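Local coordinates for SVP1-like protein 2 (Kluyveromyces lactis, PDB 4V16) that is a PROPPIN-family WD-repeat beta-propeller that binds phosphoinositides, probably associates with membranes through them, and is probably involved in mitochondrial or peroxisomal functions and amino acid signalling, at residues A[175-179]-A[180-184]. Numbering follows the deposited sequence.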
ATOM      1  N   VAL A 175       5.495  17.109  10.098  1.00 36.84           N
ATOM      2  CA  VAL A 175       5.048  16.461  11.326  1.00 37.65           C
ATOM      3  C   VAL A 175       6.147  15.611  11.947  1.00 38.73           C
ATOM      4  O   VAL A 175       6.652  14.684  11.317  1.00 42.21           O
ATOM      5  CB  VAL A 175       3.822  15.561  11.073  1.00 36.01           C
ATOM      6  CG1 VAL A 175       3.324  14.949  12.377  1.00 36.17           C
ATOM      7  CG2 VAL A 175       2.712  16.348  10.395  1.00 36.82           C
ATOM      8  N   LYS A 176       6.508  15.928  13.186  1.00 40.26           N
ATOM      9  CA  LYS A 176       7.396  15.069  13.957  1.00 44.65           C
ATOM     10  C   LYS A 176       6.609  13.845  14.415  1.00 40.91           C
ATOM     11  O   LYS A 176       6.025  13.839  15.499  1.00 40.82           O
ATOM     12  CB  LYS A 176       7.979  15.818  15.144  1.00 38.65           C
ATOM     13  N   ALA A 177       6.592  12.813  13.577  1.00 36.51           N
ATOM     14  CA  ALA A 177       5.728  11.657  13.795  1.00 34.04           C
ATOM     15  C   ALA A 177       6.229  10.751  14.917  1.00 36.30           C
ATOM     16  O   ALA A 177       5.447  10.313  15.761  1.00 43.02           O
ATOM     17  CB  ALA A 177       5.591  10.864  12.509  1.00 30.93           C
ATOM     18  N   HIS A 178       7.529  10.467  14.922  1.00 31.15           N
ATOM     19  CA  HIS A 178       8.109   9.551  15.901  1.00 32.86           C
ATOM     20  C   HIS A 178       9.527   9.952  16.293  1.00 35.68           C
ATOM     21  O   HIS A 178      10.195  10.700  15.577  1.00 32.79           O
ATOM     22  CB  HIS A 178       8.124   8.123  15.351  1.00 32.90           C
ATOM     23  CG  HIS A 178       6.763   7.547  15.111  1.00 37.03           C
ATOM     24  ND1 HIS A 178       6.059   6.874  16.085  1.00 34.33           N
ATOM     25  CD2 HIS A 178       5.990   7.519  14.001  1.00 39.62           C
ATOM     26  CE1 HIS A 178       4.904   6.467  15.590  1.00 36.43           C
ATOM     27  NE2 HIS A 178       4.837   6.846  14.326  1.00 38.68           N
ATOM     28  N   ALA A 179       9.978   9.446  17.437  1.00 37.86           N
ATOM     29  CA  ALA A 179      11.359   9.627  17.864  1.00 42.50           C
ATOM     30  C   ALA A 179      12.279   8.800  16.975  1.00 44.15           C
ATOM     31  O   ALA A 179      13.248   9.311  16.415  1.00 54.10           O
ATOM     32  CB  ALA A 179      11.524   9.231  19.318  1.00 43.09           C
ATOM     33  N   ASN A 180      11.963   7.516  16.853  1.00 38.81           N
ATOM     34  CA  ASN A 180      12.683   6.627  15.953  1.00 40.57           C
ATOM     35  C   ASN A 180      12.223   6.836  14.513  1.00 42.78           C
ATOM     36  O   ASN A 180      11.152   7.402  14.283  1.00 42.78           O
ATOM     37  CB  ASN A 180      12.475   5.174  16.380  1.00 53.61           C
ATOM     38  CG  ASN A 180      13.131   4.860  17.711  1.00 63.26           C
ATOM     39  OD1 ASN A 180      14.229   5.334  18.003  1.00 62.13           O
ATOM     40  ND2 ASN A 180      12.455   4.062  18.530  1.00 65.37           N
ATOM     41  N   PRO A 181      13.034   6.396  13.535  1.00 38.65           N
ATOM     42  CA  PRO A 181      12.668   6.577  12.123  1.00 37.00           C
ATOM     43  C   PRO A 181      11.339   5.927  11.739  1.00 36.68           C
ATOM     44  O   PRO A 181      11.048   4.803  12.144  1.00 38.18           O
ATOM     45  CB  PRO A 181      13.830   5.915  11.367  1.00 33.81           C
ATOM     46  CG  PRO A 181      14.595   5.142  12.379  1.00 38.82           C
ATOM     47  CD  PRO A 181      14.386   5.834  13.677  1.00 34.31           C
ATOM     48  N   VAL A 182      10.544   6.654  10.959  1.00 36.64           N
ATOM     49  CA  VAL A 182       9.270   6.156  10.457  1.00 32.95           C
ATOM     50  C   VAL A 182       9.492   4.980   9.517  1.00 35.95           C
ATOM     51  O   VAL A 182      10.327   5.055   8.616  1.00 35.11           O
ATOM     52  CB  VAL A 182       8.495   7.259   9.710  1.00 34.34           C
ATOM     53  CG1 VAL A 182       7.209   6.707   9.102  1.00 40.29           C
ATOM     54  CG2 VAL A 182       8.190   8.419  10.647  1.00 37.99           C
ATOM     55  N   LYS A 183       8.739   3.903   9.717  1.00 36.64           N
ATOM     56  CA  LYS A 183       8.900   2.708   8.897  1.00 34.78           C
ATOM     57  C   LYS A 183       7.975   2.737   7.685  1.00 38.96           C
ATOM     58  O   LYS A 183       8.417   2.514   6.557  1.00 39.53           O
ATOM     59  CB  LYS A 183       8.641   1.445   9.717  1.00 42.43           C
ATOM     60  CG  LYS A 183       8.974   0.173   8.953  1.00 53.10           C
ATOM     61  CD  LYS A 183       9.075  -1.040   9.863  1.00 53.27           C
ATOM     62  CE  LYS A 183       9.699  -2.220   9.132  1.00 54.76           C
ATOM     63  NZ  LYS A 183      11.100  -1.946   8.691  1.00 58.59           N
ATOM     64  N   MET A 184       6.694   3.003   7.917  1.00 37.24           N
ATOM     65  CA  MET A 184       5.747   3.128   6.817  1.00 33.76           C
ATOM     66  C   MET A 184       4.623   4.099   7.139  1.00 35.16           C
ATOM     67  O   MET A 184       4.510   4.603   8.257  1.00 36.19           O
ATOM     68  CB  MET A 184       5.162   1.764   6.447  1.00 34.91           C
ATOM     69  CG  MET A 184       4.393   1.079   7.554  1.00 40.71           C
ATOM     70  SD  MET A 184       3.611  -0.440   6.969  1.00 32.38           S
ATOM     71  CE  MET A 184       2.305   0.229   5.946  1.00 39.86           C
TER
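Between Ala-177 and Val-182 the backbone turns back on itself in an open loop that brings these two residues, five apart in sequence, side by side. The methyl CB of Ala-177 meets CG2 of Val-182 at 4.0 Å, an apolar contact between two buried side chains. The valine also comes in nearly perpendicular to the His-178 side chain, and the same methyl lies at the edge of the imidazole, near the ring plane, 4.1 Å from CD2. With CG1 of Val-182 trans to the backbone N (chi1 176°), CG2 is the branch that reaches both Ala-177 and His-178. CB of His-178 sits 3.3 Å from the backbone O of Asn-180. This loop is the connection between neighbouring blades of the seven-bladed beta-propeller. It leads from strand 173-176, outermost in one four-stranded antiparallel sheet, to strand 182-187, which begins the next. Lys-176, at the end of the first strand, is the centre of an inverse gamma turn. Backbone hydrogen bonds between His-178 and Gly-154 and between Val-182 and Leu-153 tie the connection to the preceding blade. On the side of the following blade, the O of Ala-177 accepts a hydrogen bond from NH1 of Arg-205, and His-178 and Val-182 both touch Thr-196. ND2 of Asn-180 makes a weak hydrogen bond to OD2 of Asp-200.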